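Local coordinates for protein branched-chain amino acid aminotransferase (PDB 6THQ) that probably catalyses the pyridoxal-phosphate-dependent transfer of the amino group between leucine, isoleucine or valine and 2-oxoglutarate, at residues Glu44-Tyr49 against Arg61-Arg66; Asp101-Pro106 against Ile131-Tyr136; Ala144-Trp149 against Ile268-Arg273. One frame throughout, in Å; residues are numbered along the deposited sequence.

Contact 1: Glu44-Tyr49 against Arg61-Arg66; sequences EGIRAY and RDHMER. With PLP (pyridoxal-5'-phosphate), chain D; PY5 (2-[O-phosphonopyridoxyl]-amino-pentanoic acid), chain E.
The carboxylate of E44 lies between H63 and R66, two pyridoxal-phosphate site residues of helix 60-74, and ties them to the start of strand 42-50. This strand and helix belong to the small, N-terminal side of the class-IV aminotransferase fold, and the contact is the phosphate-binding corner of its active site, where R66 holds the phosphate.

The charged part is a side-on pairing of carboxylate and guanidinium, whose planes are only 20° apart. NE of R66 reaches E44 OE2 at 2.8 Å almost straight, while R66 NH2 reaches E44 OE1, each on a syn lone pair. The arginine chain sets out extended and bends at chi3 (71°), which turns the NE/NH2 edge to the carboxylate. Its other edge serves the cofactor: R66 NH1 donates to O3P of pyridoxal phosphate at 2.6 Å, and to O3P of the overlapping pyridoxyl-aminopentanoate adduct at 2.7 Å. R66 NH1 also bonds to the carbonyl of E221. With E44 holding one edge and the phosphate the other, the group can hardly rotate.

H63 adds a nearly linear bond, ND1 to E44 OE1 at 2.8 Å, in the plane of its own ring but from above the carboxylate plane. E44 OE1 thus accepts a bond from each of the two residues, an environment that would probably favour the charged carboxylate. The carbonyl oxygen of G45 sits over one face of the imidazole.

Apolar packing completes the join. CG1 of I46 makes an off-centre CH-pi contact with the H63 ring, and M64, bent at chi2 (-60°), comes round to the strand although its CB points away from it. There M64 CE rests against I46 CD1 at 3.6 Å.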
loop_
_atom_site.group_PDB
_atom_site.type_symbol
_atom_site.label_atom_id
_atom_site.label_comp_id
_atom_site.label_asym_id
_atom_site.label_seq_id
_atom_site.Cartn_x
_atom_site.Cartn_y
_atom_site.Cartn_z
ATOM N N GLU A 44 12.096 0.219 -7.304
ATOM C CA GLU A 44 12.488 -0.178 -8.635
ATOM C C GLU A 44 12.961 -1.608 -8.626
ATOM O O GLU A 44 13.143 -2.230 -7.559
ATOM C CB GLU A 44 13.576 0.755 -9.218
ATOM C CG GLU A 44 13.043 1.995 -9.958
ATOM C CD GLU A 44 12.133 1.622 -11.142
ATOM O OE1 GLU A 44 12.288 0.493 -11.698
ATOM O OE2 GLU A 44 11.249 2.426 -11.525
ATOM N N GLY A 45 13.128 -2.146 -9.826
ATOM C CA GLY A 45 13.643 -3.479 -10.068
ATOM C C GLY A 45 14.636 -3.313 -11.227
ATOM O O GLY A 45 14.246 -2.876 -12.297
ATOM N N ILE A 46 15.927 -3.636 -11.000
ATOM C CA ILE A 46 16.967 -3.447 -11.994
ATOM C C ILE A 46 17.815 -4.683 -12.040
ATOM O O ILE A 46 18.195 -5.230 -11.003
ATOM C CB ILE A 46 17.852 -2.239 -11.711
ATOM C CG1 ILE A 46 17.028 -1.023 -11.353
ATOM C CG2 ILE A 46 18.619 -1.913 -12.997
ATOM C CD1 ILE A 46 17.811 0.222 -10.938
ATOM N N ARG A 47 18.048 -5.205 -13.235
ATOM C CA ARG A 47 18.891 -6.384 -13.314
ATOM C C ARG A 47 20.317 -6.011 -13.748
ATOM O O ARG A 47 20.531 -5.010 -14.445
ATOM C CB ARG A 47 18.299 -7.402 -14.264
ATOM C CG ARG A 47 17.511 -8.500 -13.553
ATOM C CD ARG A 47 17.242 -9.564 -14.565
ATOM N NE ARG A 47 16.349 -10.586 -14.112
ATOM C CZ ARG A 47 16.749 -11.790 -13.737
ATOM N NH1 ARG A 47 18.016 -12.094 -13.754
ATOM N NH2 ARG A 47 15.876 -12.703 -13.343
ATOM N N ALA A 48 21.295 -6.806 -13.311
ATOM C CA ALA A 48 22.665 -6.686 -13.845
ATOM C C ALA A 48 22.986 -8.068 -14.340
ATOM O O ALA A 48 22.670 -9.040 -13.653
ATOM C CB ALA A 48 23.664 -6.190 -12.780
ATOM N N TYR A 49 23.551 -8.160 -15.540
ATOM C CA TYR A 49 23.886 -9.496 -16.093
ATOM C C TYR A 49 25.420 -9.705 -16.268
ATOM O O TYR A 49 26.169 -8.791 -16.706
ATOM C CB TYR A 49 23.194 -9.688 -17.411
ATOM C CG TYR A 49 21.743 -9.881 -17.324
ATOM C CD1 TYR A 49 20.869 -8.774 -17.292
ATOM C CD2 TYR A 49 21.186 -11.166 -17.384
ATOM C CE1 TYR A 49 19.470 -8.959 -17.256
ATOM C CE2 TYR A 49 19.787 -11.351 -17.357
ATOM C CZ TYR A 49 18.960 -10.222 -17.304
ATOM O OH TYR A 49 17.610 -10.373 -17.342
ATOM N N ARG A 61 19.775 4.039 -16.039
ATOM C CA ARG A 61 19.330 5.418 -16.035
ATOM C C ARG A 61 17.781 5.522 -16.188
ATOM O O ARG A 61 17.128 6.320 -15.495
ATOM C CB ARG A 61 20.061 6.189 -17.158
ATOM C CG ARG A 61 19.800 7.665 -17.235
ATOM C CD ARG A 61 20.607 8.349 -16.163
ATOM N NE ARG A 61 20.222 9.762 -16.118
ATOM C CZ ARG A 61 21.057 10.800 -16.127
ATOM N NH1 ARG A 61 22.388 10.611 -16.143
ATOM N NH2 ARG A 61 20.534 12.024 -16.090
ATOM N N ASP A 62 17.231 4.738 -17.110
ATOM C CA ASP A 62 15.833 4.664 -17.357
ATOM C C ASP A 62 15.110 4.269 -16.034
ATOM O O ASP A 62 14.164 4.940 -15.652
ATOM C CB ASP A 62 15.499 3.632 -18.469
ATOM C CG ASP A 62 15.938 4.086 -19.885
ATOM O OD1 ASP A 62 15.992 5.289 -20.166
ATOM O OD2 ASP A 62 16.197 3.225 -20.768
ATOM N N HIS A 63 15.571 3.223 -15.343
ATOM C CA HIS A 63 14.963 2.836 -14.081
ATOM C C HIS A 63 15.034 3.942 -13.065
ATOM O O HIS A 63 14.042 4.173 -12.361
ATOM C CB HIS A 63 15.560 1.568 -13.554
ATOM C CG HIS A 63 15.063 0.352 -14.261
ATOM N ND1 HIS A 63 13.872 -0.272 -13.940
ATOM C CD2 HIS A 63 15.588 -0.356 -15.290
ATOM C CE1 HIS A 63 13.700 -1.325 -14.721
ATOM N NE2 HIS A 63 14.741 -1.415 -15.536
ATOM N N MET A 64 16.151 4.658 -12.987
ATOM C CA MET A 64 16.265 5.722 -11.970
ATOM C C MET A 64 15.422 6.965 -12.311
ATOM O O MET A 64 14.869 7.620 -11.429
ATOM C CB MET A 64 17.733 6.083 -11.657
ATOM C CG MET A 64 18.526 4.922 -11.060
ATOM S SD MET A 64 17.702 4.428 -9.519
ATOM C CE MET A 64 18.663 3.068 -8.937
ATOM N N GLU A 65 15.287 7.286 -13.582
ATOM C CA GLU A 65 14.374 8.337 -13.941
ATOM C C GLU A 65 12.910 7.949 -13.645
ATOM O O GLU A 65 12.126 8.830 -13.312
ATOM C CB GLU A 65 14.502 8.699 -15.398
ATOM C CG GLU A 65 15.759 9.447 -15.700
ATOM C CD GLU A 65 15.929 9.678 -17.200
ATOM O OE1 GLU A 65 15.096 9.184 -18.040
ATOM O OE2 GLU A 65 16.920 10.358 -17.551
ATOM N N ARG A 66 12.549 6.667 -13.790
ATOM C CA ARG A 66 11.212 6.186 -13.507
ATOM C C ARG A 66 10.972 6.277 -11.988
ATOM O O ARG A 66 9.864 6.644 -11.556
ATOM C CB ARG A 66 10.945 4.757 -14.006
ATOM C CG ARG A 66 9.455 4.367 -13.814
ATOM C CD ARG A 66 9.135 3.075 -14.496
ATOM N NE ARG A 66 9.746 1.925 -13.792
ATOM C CZ ARG A 66 9.706 0.650 -14.196
ATOM N NH1 ARG A 66 9.102 0.314 -15.320
ATOM N NH2 ARG A 66 10.315 -0.311 -13.508
HETATM N N1 PLP D . 4.300 -4.587 -13.666
HETATM C C2 PLP D . 4.491 -4.446 -12.337
HETATM C C2A PLP D . 3.259 -4.457 -11.496
HETATM C C3 PLP D . 5.877 -4.370 -11.775
HETATM O O3 PLP D . 6.162 -4.254 -10.439
HETATM C C4 PLP D . 7.012 -4.407 -12.745
HETATM C C4A PLP D . 8.445 -4.302 -12.241
HETATM C C5 PLP D . 6.633 -4.545 -14.183
HETATM C C6 PLP D . 5.292 -4.632 -14.555
HETATM C C5A PLP D . 7.669 -4.618 -15.282
HETATM O O4P PLP D . 8.334 -3.381 -15.396
HETATM P P PLP D . 9.872 -3.433 -15.821
HETATM O O1P PLP D . 10.439 -4.356 -14.770
HETATM O O2P PLP D . 9.883 -4.043 -17.191
HETATM O O3P PLP D . 10.259 -1.977 -15.754
HETATM N N1 PY5 E . 3.809 -4.918 -14.009
HETATM C C2 PY5 E . 4.011 -5.118 -12.679
HETATM C C2A PY5 E . 2.819 -5.209 -11.764
HETATM C C3 PY5 E . 5.411 -5.342 -12.178
HETATM O O3 PY5 E . 5.684 -5.602 -10.857
HETATM C C4 PY5 E . 6.528 -5.277 -13.184
HETATM C C4A PY5 E . 7.986 -5.492 -12.787
HETATM C C5 PY5 E . 6.147 -5.009 -14.594
HETATM C C6 PY5 E . 4.803 -4.835 -14.911
HETATM C C5A PY5 E . 7.241 -4.923 -15.656
HETATM O O4P PY5 E . 8.136 -3.856 -15.306
HETATM P P PY5 E . 9.654 -3.735 -15.833
HETATM O O1P PY5 E . 10.446 -4.586 -14.876
HETATM O O2P PY5 E . 9.639 -4.387 -17.185
HETATM O O3P PY5 E . 9.915 -2.236 -15.795
HETATM N N PY5 E . 8.039 -5.108 -11.399
HETATM C CA PY5 E . 8.672 -6.019 -10.478
HETATM C C PY5 E . 10.009 -6.280 -11.152
HETATM O O PY5 E . 10.796 -5.501 -10.622
HETATM C CB PY5 E . 7.749 -7.158 -9.954
HETATM C CG PY5 E . 7.670 -7.142 -8.422
HETATM C CD PY5 E . 8.775 -8.062 -7.899
HETATM O OXT PY5 E . 10.307 -7.059 -12.118
#

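Contact 2: Asp101-Pro106 against Ile131-Tyr136; sequences DLYIRP and IPFGKY. With PY5 (2-[O-phosphonopyridoxyl]-amino-pentanoic acid), chain E.
Y103 meets F133 with its first side-chain carbon: Y103 CB touches F133 CG at 3.6 Å, and Y103 CG lies over a face of the phenyl ring. Both aromatic chains have CG anti to the backbone N (chi1 -176° for Y103, -156° for F133), and the rings meet obliquely, their planes 42° apart, neither stacked nor edge-to-face. Farther out, CE2 and CZ of Y103 approach the carboxylate of the bound pyridoxyl-aminopentanoate adduct (PY5), and Y103 OH donates to its atom O, which lies in the plane of the phenol ring, a bond modelled at 2.5 Å, so short that its length is doubtful. The same hydroxyl accepts from R105 NH2 at 3.0 Å, and R105 is in turn held by N37 and Y38 of the second subunit.

Behind the ring, strands 102-110 and 124-132 pair antiparallel in the seven-stranded sheet. Y103 and I131 form a hydrogen-bonded pair, Y103 N to I131 O at 2.8 Å and I131 N to Y103 O at 2.9 Å; L102 and P132 are the non-hydrogen-bonded pair beside it. Past P132 the chain turns from the strand, yet F133 N still donates to D101 O at 3.1 Å, from above the carbonyl plane.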
loop_
_atom_site.group_PDB
_atom_site.type_symbol
_atom_site.label_atom_id
_atom_site.label_comp_id
_atom_site.label_asym_id
_atom_site.label_seq_id
_atom_site.Cartn_x
_atom_site.Cartn_y
_atom_site.Cartn_z
ATOM N N ASP A 101 24.818 -12.645 -11.963
ATOM C CA ASP A 101 23.486 -12.067 -12.191
ATOM C C ASP A 101 22.873 -11.528 -10.872
ATOM O O ASP A 101 22.823 -12.218 -9.856
ATOM C CB ASP A 101 22.574 -13.120 -12.808
ATOM C CG ASP A 101 22.881 -13.406 -14.248
ATOM O OD1 ASP A 101 23.800 -12.761 -14.833
ATOM O OD2 ASP A 101 22.120 -14.275 -14.788
ATOM N N LEU A 102 22.458 -10.269 -10.924
ATOM C CA LEU A 102 21.870 -9.559 -9.798
ATOM C C LEU A 102 20.448 -9.058 -10.116
ATOM O O LEU A 102 20.173 -8.674 -11.262
ATOM C CB LEU A 102 22.728 -8.338 -9.403
ATOM C CG LEU A 102 24.209 -8.571 -9.083
ATOM C CD1 LEU A 102 24.878 -7.250 -8.679
ATOM C CD2 LEU A 102 24.325 -9.650 -8.002
ATOM N N TYR A 103 19.579 -9.051 -9.085
ATOM C CA TYR A 103 18.432 -8.189 -9.022
ATOM C C TYR A 103 18.684 -7.065 -8.052
ATOM O O TYR A 103 19.086 -7.295 -6.948
ATOM C CB TYR A 103 17.185 -8.992 -8.680
ATOM C CG TYR A 103 15.896 -8.191 -8.680
ATOM C CD1 TYR A 103 15.516 -7.436 -7.554
ATOM C CD2 TYR A 103 15.066 -8.158 -9.807
ATOM C CE1 TYR A 103 14.313 -6.681 -7.562
ATOM C CE2 TYR A 103 13.858 -7.436 -9.821
ATOM C CZ TYR A 103 13.485 -6.694 -8.699
ATOM O OH TYR A 103 12.315 -5.988 -8.706
ATOM N N ILE A 104 18.473 -5.834 -8.478
ATOM C CA ILE A 104 18.752 -4.656 -7.658
ATOM C C ILE A 104 17.430 -4.002 -7.250
ATOM O O ILE A 104 16.599 -3.702 -8.086
ATOM C CB ILE A 104 19.682 -3.686 -8.424
ATOM C CG1 ILE A 104 21.034 -4.405 -8.640
ATOM C CG2 ILE A 104 19.957 -2.380 -7.689
ATOM C CD1 ILE A 104 21.727 -3.995 -9.932
ATOM N N ARG A 105 17.256 -3.799 -5.946
ATOM C CA ARG A 105 16.126 -3.108 -5.371
ATOM C C ARG A 105 16.442 -1.744 -4.770
ATOM O O ARG A 105 16.857 -1.664 -3.630
ATOM C CB ARG A 105 15.473 -4.003 -4.298
ATOM C CG ARG A 105 14.252 -3.390 -3.561
ATOM C CD ARG A 105 13.111 -2.839 -4.483
ATOM N NE ARG A 105 12.538 -3.836 -5.406
ATOM C CZ ARG A 105 11.665 -4.795 -5.061
ATOM N NH1 ARG A 105 11.244 -4.937 -3.788
ATOM N NH2 ARG A 105 11.195 -5.635 -5.996
ATOM N N PRO A 106 16.214 -0.653 -5.516
ATOM C CA PRO A 106 16.139 0.660 -4.838
ATOM C C PRO A 106 14.739 0.830 -4.195
ATOM O O PRO A 106 13.760 0.422 -4.792
ATOM C CB PRO A 106 16.278 1.661 -5.963
ATOM C CG PRO A 106 16.667 0.854 -7.178
ATOM C CD PRO A 106 16.134 -0.536 -6.965
ATOM N N ILE A 131 21.134 -8.217 -5.114
ATOM C CA ILE A 131 21.019 -9.536 -4.629
ATOM C C ILE A 131 21.186 -10.543 -5.770
ATOM O O ILE A 131 20.661 -10.364 -6.847
ATOM C CB ILE A 131 19.753 -9.663 -3.737
ATOM C CG1 ILE A 131 18.799 -10.744 -4.169
ATOM C CG2 ILE A 131 19.070 -8.299 -3.512
ATOM C CD1 ILE A 131 17.601 -10.797 -3.214
ATOM N N PRO A 132 21.956 -11.603 -5.523
ATOM C CA PRO A 132 22.067 -12.682 -6.491
ATOM C C PRO A 132 20.707 -13.183 -6.902
ATOM O O PRO A 132 19.859 -13.413 -6.043
ATOM C CB PRO A 132 22.828 -13.762 -5.714
ATOM C CG PRO A 132 23.756 -12.940 -4.928
ATOM C CD PRO A 132 22.937 -11.766 -4.436
ATOM N N PHE A 133 20.510 -13.378 -8.199
ATOM C CA PHE A 133 19.179 -13.715 -8.670
ATOM C C PHE A 133 19.271 -14.473 -9.968
ATOM O O PHE A 133 19.903 -14.002 -10.903
ATOM C CB PHE A 133 18.392 -12.384 -8.863
ATOM C CG PHE A 133 16.912 -12.536 -8.779
ATOM C CD1 PHE A 133 16.266 -12.578 -7.533
ATOM C CD2 PHE A 133 16.152 -12.650 -9.928
ATOM C CE1 PHE A 133 14.884 -12.729 -7.447
ATOM C CE2 PHE A 133 14.780 -12.799 -9.848
ATOM C CZ PHE A 133 14.135 -12.835 -8.622
ATOM N N GLY A 134 18.639 -15.630 -10.062
ATOM C CA GLY A 134 18.600 -16.364 -11.342
ATOM C C GLY A 134 17.237 -16.121 -12.026
ATOM O O GLY A 134 16.803 -14.965 -12.126
ATOM N N LYS A 135 16.553 -17.186 -12.466
ATOM C CA LYS A 135 15.249 -17.089 -13.137
ATOM C C LYS A 135 14.058 -16.936 -12.155
ATOM O O LYS A 135 14.032 -17.585 -11.124
ATOM C CB LYS A 135 15.009 -18.321 -14.055
ATOM C CG LYS A 135 16.158 -18.662 -15.012
ATOM C CD LYS A 135 16.126 -17.827 -16.299
ATOM C CE LYS A 135 17.495 -17.597 -16.983
ATOM N NZ LYS A 135 18.037 -16.210 -16.712
ATOM N N TYR A 136 13.062 -16.097 -12.498
ATOM C CA TYR A 136 11.824 -15.903 -11.694
ATOM C C TYR A 136 10.664 -16.797 -12.104
ATOM O O TYR A 136 9.861 -17.200 -11.260
ATOM C CB TYR A 136 11.360 -14.468 -11.826
ATOM C CG TYR A 136 10.217 -14.017 -10.918
ATOM C CD1 TYR A 136 10.359 -14.015 -9.518
ATOM C CD2 TYR A 136 9.047 -13.496 -11.451
ATOM C CE1 TYR A 136 9.347 -13.548 -8.683
ATOM C CE2 TYR A 136 8.038 -12.991 -10.615
ATOM C CZ TYR A 136 8.176 -13.035 -9.230
ATOM O OH TYR A 136 7.186 -12.533 -8.369
HETATM N N1 PY5 E . 3.809 -4.918 -14.009
HETATM C C2 PY5 E . 4.011 -5.118 -12.679
HETATM C C2A PY5 E . 2.819 -5.209 -11.764
HETATM C C3 PY5 E . 5.411 -5.342 -12.178
HETATM O O3 PY5 E . 5.684 -5.602 -10.857
HETATM C C4 PY5 E . 6.528 -5.277 -13.184
HETATM C C4A PY5 E . 7.986 -5.492 -12.787
HETATM C C5 PY5 E . 6.147 -5.009 -14.594
HETATM C C6 PY5 E . 4.803 -4.835 -14.911
HETATM C C5A PY5 E . 7.241 -4.923 -15.656
HETATM O O4P PY5 E . 8.136 -3.856 -15.306
HETATM P P PY5 E . 9.654 -3.735 -15.833
HETATM O O1P PY5 E . 10.446 -4.586 -14.876
HETATM O O2P PY5 E . 9.639 -4.387 -17.185
HETATM O O3P PY5 E . 9.915 -2.236 -15.795
HETATM N N PY5 E . 8.039 -5.108 -11.399
HETATM C CA PY5 E . 8.672 -6.019 -10.478
HETATM C C PY5 E . 10.009 -6.280 -11.152
HETATM O O PY5 E . 10.796 -5.501 -10.622
HETATM C CB PY5 E . 7.749 -7.158 -9.954
HETATM C CG PY5 E . 7.670 -7.142 -8.422
HETATM C CD PY5 E . 8.775 -8.062 -7.899
HETATM O OXT PY5 E . 10.307 -7.059 -12.118
#

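Contact 3: Ala144-Trp149 against Ile268-Arg273; sequences AAVVSW and IEIDGR
V146 N donates to D271 OD1 at 2.7 Å, the shortest polar bond between the segments, and it uses the syn lone pair of that oxygen. The aspartate has CG anti to its carbonyl carbon (chi1 -55°), which brings the carboxylate across to the neighbouring strand. OD1 also lies 3.0 Å from A145 CA, while D271 OD2 touches V146 CG2 at 3.4 Å. The OD2 end has its hydrogen-bonding partner elsewhere, in the hydroxyl of Y250 on helix 246-250, so the carboxylate is held from both of its oxygens.

Up the chain from that bond, the backbones pair directly. A144 N donates to E269 O at 2.8 Å and A144 O accepts from D271 N at 3.0 Å, the two bonds that flank I270 in a parallel bridge. Here strands 142-146 and 265-270 run side by side in the mixed sheet, the axes of 144-146 and 268-270 being 19° from parallel; strand 184-188 flanks 142-146 on its other edge. Beyond the D271 N bond the second segment leaves the pairing in a type I' beta turn, I270 to R273, with D271 and G272 at its corners, both at positive phi. The carboxylate of D271 therefore carries the contact to V146 where the main-chain pairing stops.

On the face that carries A144 CB, the side chain of I270 leans toward the first strand. I270 CD1 packs on V146 CG2 at 3.7 Å, the two chains crossing at a slant, and L249 and Y250 of helix 246-250 also touch this isoleucine. Across the turn itself, R273 NH1 donates to D271 O at 2.9 Å, the carbonyl oxygen lying in the plane of the guanidinium.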
loop_
_atom_site.group_PDB
_atom_site.type_symbol
_atom_site.label_atom_id
_atom_site.label_comp_id
_atom_site.label_asym_id
_atom_site.label_seq_id
_atom_site.Cartn_x
_atom_site.Cartn_y
_atom_site.Cartn_z
ATOM N N ALA A 144 -0.906 -19.788 -16.294
ATOM C CA ALA A 144 -1.419 -18.553 -15.746
ATOM C C ALA A 144 -2.913 -18.700 -15.552
ATOM O O ALA A 144 -3.579 -19.493 -16.262
ATOM C CB ALA A 144 -1.075 -17.370 -16.665
ATOM N N ALA A 145 -3.449 -17.957 -14.566
ATOM C CA ALA A 145 -4.907 -17.939 -14.333
ATOM C C ALA A 145 -5.358 -16.505 -14.274
ATOM O O ALA A 145 -4.662 -15.636 -13.715
ATOM C CB ALA A 145 -5.299 -18.705 -13.064
ATOM N N VAL A 146 -6.478 -16.222 -14.920
ATOM C CA VAL A 146 -7.115 -14.913 -14.713
ATOM C C VAL A 146 -7.681 -14.982 -13.277
ATOM O O VAL A 146 -8.390 -15.909 -12.971
ATOM C CB VAL A 146 -8.226 -14.666 -15.720
ATOM C CG1 VAL A 146 -8.831 -13.294 -15.440
ATOM C CG2 VAL A 146 -7.662 -14.785 -17.169
ATOM N N VAL A 147 -7.321 -14.034 -12.398
ATOM C CA VAL A 147 -7.714 -14.047 -11.011
ATOM C C VAL A 147 -8.976 -13.256 -10.740
ATOM O O VAL A 147 -9.414 -12.486 -11.588
ATOM C CB VAL A 147 -6.573 -13.582 -10.072
ATOM C CG1 VAL A 147 -5.438 -14.609 -10.102
ATOM C CG2 VAL A 147 -6.051 -12.214 -10.404
ATOM N N SER A 148 -9.588 -13.454 -9.566
ATOM C CA SER A 148 -10.799 -12.713 -9.172
ATOM C C SER A 148 -10.526 -11.218 -8.839
ATOM O O SER A 148 -11.422 -10.376 -8.958
ATOM C CB SER A 148 -11.424 -13.393 -7.965
ATOM O OG SER A 148 -10.547 -13.340 -6.862
ATOM N N TRP A 149 -9.302 -10.915 -8.403
ATOM C CA TRP A 149 -8.922 -9.545 -8.043
ATOM C C TRP A 149 -8.707 -8.732 -9.302
ATOM O O TRP A 149 -7.927 -9.145 -10.165
ATOM C CB TRP A 149 -7.611 -9.538 -7.210
ATOM C CG TRP A 149 -7.800 -10.108 -5.880
ATOM C CD1 TRP A 149 -7.476 -11.422 -5.478
ATOM C CD2 TRP A 149 -8.425 -9.477 -4.741
ATOM N NE1 TRP A 149 -7.840 -11.587 -4.174
ATOM C CE2 TRP A 149 -8.406 -10.428 -3.680
ATOM C CE3 TRP A 149 -8.937 -8.203 -4.497
ATOM C CZ2 TRP A 149 -8.930 -10.139 -2.384
ATOM C CZ3 TRP A 149 -9.423 -7.892 -3.195
ATOM C CH2 TRP A 149 -9.436 -8.871 -2.176
ATOM N N ILE A 268 2.225 -20.862 -21.539
ATOM C CA ILE A 268 1.809 -22.042 -22.283
ATOM C C ILE A 268 0.435 -22.556 -21.895
ATOM O O ILE A 268 -0.102 -23.476 -22.528
ATOM C CB ILE A 268 2.839 -23.190 -22.209
ATOM C CG1 ILE A 268 3.129 -23.554 -20.766
ATOM C CG2 ILE A 268 4.071 -22.785 -23.006
ATOM C CD1 ILE A 268 4.200 -24.634 -20.590
ATOM N N GLU A 269 -0.152 -21.917 -20.882
ATOM C CA GLU A 269 -1.506 -22.257 -20.474
ATOM C C GLU A 269 -2.181 -21.085 -19.791
ATOM O O GLU A 269 -1.585 -20.426 -18.927
ATOM C CB GLU A 269 -1.499 -23.485 -19.579
ATOM C CG GLU A 269 -2.822 -24.209 -19.589
ATOM C CD GLU A 269 -3.001 -25.075 -18.368
ATOM O OE1 GLU A 269 -3.295 -24.650 -17.204
ATOM O OE2 GLU A 269 -2.721 -26.244 -18.562
ATOM N N ILE A 270 -3.427 -20.823 -20.188
ATOM C CA ILE A 270 -4.224 -19.829 -19.527
ATOM C C ILE A 270 -5.604 -20.387 -19.223
ATOM O O ILE A 270 -6.374 -20.788 -20.114
ATOM C CB ILE A 270 -4.219 -18.456 -20.265
ATOM C CG1 ILE A 270 -5.392 -17.621 -19.833
ATOM C CG2 ILE A 270 -4.242 -18.575 -21.773
ATOM C CD1 ILE A 270 -4.967 -16.783 -18.666
ATOM N N ASP A 271 -5.906 -20.439 -17.924
ATOM C CA ASP A 271 -7.146 -21.107 -17.389
ATOM C C ASP A 271 -7.433 -22.456 -18.084
ATOM O O ASP A 271 -8.539 -22.681 -18.567
ATOM C CB ASP A 271 -8.403 -20.218 -17.500
ATOM C CG ASP A 271 -8.238 -18.797 -16.819
ATOM O OD1 ASP A 271 -7.358 -18.578 -15.907
ATOM O OD2 ASP A 271 -9.015 -17.891 -17.233
ATOM N N GLY A 272 -6.428 -23.326 -18.174
ATOM C CA GLY A 272 -6.607 -24.625 -18.812
ATOM C C GLY A 272 -6.541 -24.600 -20.335
ATOM O O GLY A 272 -6.456 -25.632 -20.945
ATOM N N ARG A 273 -6.585 -23.436 -20.971
ATOM C CA ARG A 273 -6.420 -23.411 -22.423
ATOM C C ARG A 273 -4.919 -23.383 -22.805
ATOM O O ARG A 273 -4.138 -22.546 -22.332
ATOM C CB ARG A 273 -7.180 -22.237 -23.031
ATOM C CG ARG A 273 -8.674 -22.431 -22.983
ATOM C CD ARG A 273 -9.310 -21.454 -22.065
ATOM N NE ARG A 273 -10.752 -21.482 -22.173
ATOM C CZ ARG A 273 -11.538 -21.649 -21.108
ATOM N NH1 ARG A 273 -10.959 -21.872 -19.943
ATOM N NH2 ARG A 273 -12.881 -21.583 -21.170
#

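Overall arrangement
Contacts 1, 2 and 3 close one after another along the chain. The first two are neighbours, with centres 12 Å apart: strands 42-50 and 102-110 lie side by side in the seven-stranded antiparallel sheet, and R47 NH2 of contact 1 also bonds to the carbonyl of G134 in contact 2. Both reach the PY5 adduct: R66 of contact 1 holds its phosphate and Y103 of contact 2 its carboxylate, which G45 also touches. Contact 3 belongs to the separate mixed sheet, its centre 29 Å from contact 1 and 26 Å from contact 2. Strand 142-146 follows strand 124-132 in the chain, which passes there from one sheet to the other.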